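Local coordinates for glutamate ABC superfamily ATP binding cassette transporter, binding protein (Enterococcus faecium DO, PDB 5EYF), which binds glutamate as the extracellular solute-binding protein of an ABC transporter and probably delivers it to the membrane components for uptake, at residues I202-N205 with K206-N210. Sequence-based numbering, arbitrary orientation.
Sequences IAIN and KGQEN
I204 has CG2 set anti to its own backbone N (chi1 -63°); with this torsion I204 CG2 meets Q208 CB at 3.6 Å, the two side chains crossing at about a right angle. Between them the chain reverses in a type II beta turn, N205 to Q208, with G207 at the positive phi (82°) usual for its third position. Instead of a direct backbone bond across the turn, a water bridges its ends: it donates to N205 O (2.7 Å) and accepts from Q208 N (2.9 Å). The N205 amide folds back on the next peptide, where K206 N reaches N205 OD1 at 2.9 Å, but the N-H...O angle of 122° marks a weak bond; the stronger partner of OD1 is K75 NZ. Bent at chi2, the Q208 chain turns its amide away to the N-terminal segment, bonding I7 N through OE1 and E5 O through NE2. K206 NZ forms a salt bridge with D97 OD1 of strand 96-98 and also donates to K93 O, at the end of helix 90-93. The turn thus links strand 198-205 to helix 209-225, with Q208 at the N-cap position and I204 touching F211, L212 and V215 of that helix and A81 of strand 81-82.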
loop_
_atom_site.group_PDB
_atom_site.type_symbol
_atom_site.label_atom_id
_atom_site.label_comp_id
_atom_site.label_asym_id
_atom_site.label_seq_id
_atom_site.Cartn_x
_atom_site.Cartn_y
_atom_site.Cartn_z
ATOM N N ILE B 202 2.003 1.994 -13.566
ATOM C CA ILE B 202 2.548 2.263 -14.896
ATOM C C ILE B 202 1.818 3.464 -15.463
ATOM O O ILE B 202 0.590 3.454 -15.562
ATOM C CB ILE B 202 2.398 1.038 -15.809
ATOM C CG1 ILE B 202 3.215 -0.113 -15.231
ATOM C CG2 ILE B 202 2.798 1.364 -17.295
ATOM C CD1 ILE B 202 2.846 -1.487 -15.883
ATOM N N ALA B 203 2.565 4.506 -15.857
ATOM C CA ALA B 203 1.928 5.700 -16.369
ATOM C C ALA B 203 1.836 5.648 -17.886
ATOM O O ALA B 203 2.803 5.300 -18.568
ATOM C CB ALA B 203 2.692 6.945 -15.927
ATOM N N ILE B 204 0.673 6.035 -18.398
ATOM C CA ILE B 204 0.370 6.057 -19.821
ATOM C C ILE B 204 -0.220 7.428 -20.154
ATOM O O ILE B 204 -0.932 8.027 -19.338
ATOM C CB ILE B 204 -0.572 4.886 -20.179
ATOM C CG1 ILE B 204 0.154 3.548 -19.898
ATOM C CG2 ILE B 204 -1.128 4.983 -21.614
ATOM C CD1 ILE B 204 -0.686 2.319 -20.064
ATOM N N ASN B 205 0.136 7.977 -21.314
ATOM C CA ASN B 205 -0.385 9.303 -21.632
ATOM C C ASN B 205 -1.909 9.268 -21.714
ATOM O O ASN B 205 -2.518 8.228 -21.992
ATOM C CB ASN B 205 0.193 9.806 -22.963
ATOM C CG ASN B 205 0.054 11.299 -23.139
ATOM O OD1 ASN B 205 -0.184 12.031 -22.173
ATOM N ND2 ASN B 205 0.193 11.764 -24.371
ATOM N N LYS B 206 -2.521 10.421 -21.470
ATOM C CA LYS B 206 -3.940 10.589 -21.728
ATOM C C LYS B 206 -4.252 10.295 -23.194
ATOM O O LYS B 206 -3.443 10.553 -24.094
ATOM C CB LYS B 206 -4.368 12.017 -21.373
ATOM C CG LYS B 206 -4.050 12.425 -19.950
ATOM C CD LYS B 206 -4.999 11.760 -18.965
ATOM C CE LYS B 206 -4.824 12.291 -17.527
ATOM N NZ LYS B 206 -5.640 11.499 -16.576
ATOM N N GLY B 207 -5.441 9.744 -23.429
ATOM C CA GLY B 207 -5.895 9.478 -24.778
ATOM C C GLY B 207 -5.359 8.191 -25.354
ATOM O O GLY B 207 -5.383 8.002 -26.578
ATOM N N GLN B 208 -4.852 7.305 -24.500
ATOM C CA GLN B 208 -4.319 6.006 -24.896
ATOM C C GLN B 208 -5.081 4.896 -24.179
ATOM O O GLN B 208 -4.498 3.934 -23.663
ATOM C CB GLN B 208 -2.824 5.905 -24.596
ATOM C CG GLN B 208 -1.942 6.875 -25.382
ATOM C CD GLN B 208 -1.904 6.565 -26.872
ATOM O OE1 GLN B 208 -2.219 5.459 -27.292
ATOM N NE2 GLN B 208 -1.522 7.552 -27.675
ATOM N N GLU B 209 -6.408 5.033 -24.129
ATOM C CA GLU B 209 -7.199 4.150 -23.279
ATOM C C GLU B 209 -7.142 2.696 -23.733
ATOM O O GLU B 209 -7.208 1.788 -22.894
ATOM C CB GLU B 209 -8.642 4.643 -23.231
ATOM C CG GLU B 209 -8.796 5.987 -22.535
ATOM C CD GLU B 209 -8.665 7.186 -23.431
ATOM O OE1 GLU B 209 -8.329 7.040 -24.625
ATOM O OE2 GLU B 209 -8.920 8.304 -22.930
ATOM N N ASN B 210 -7.009 2.441 -25.035
ATOM C CA ASN B 210 -6.933 1.049 -25.471
ATOM C C ASN B 210 -5.639 0.403 -25.001
ATOM O O ASN B 210 -5.644 -0.758 -24.578
ATOM C CB ASN B 210 -7.057 0.941 -26.988
ATOM C CG ASN B 210 -8.436 1.345 -27.502
ATOM O OD1 ASN B 210 -9.456 1.137 -26.841
ATOM N ND2 ASN B 210 -8.463 1.944 -28.679
HETATM O O HOH W 1 -4.730 6.781 -21.601
#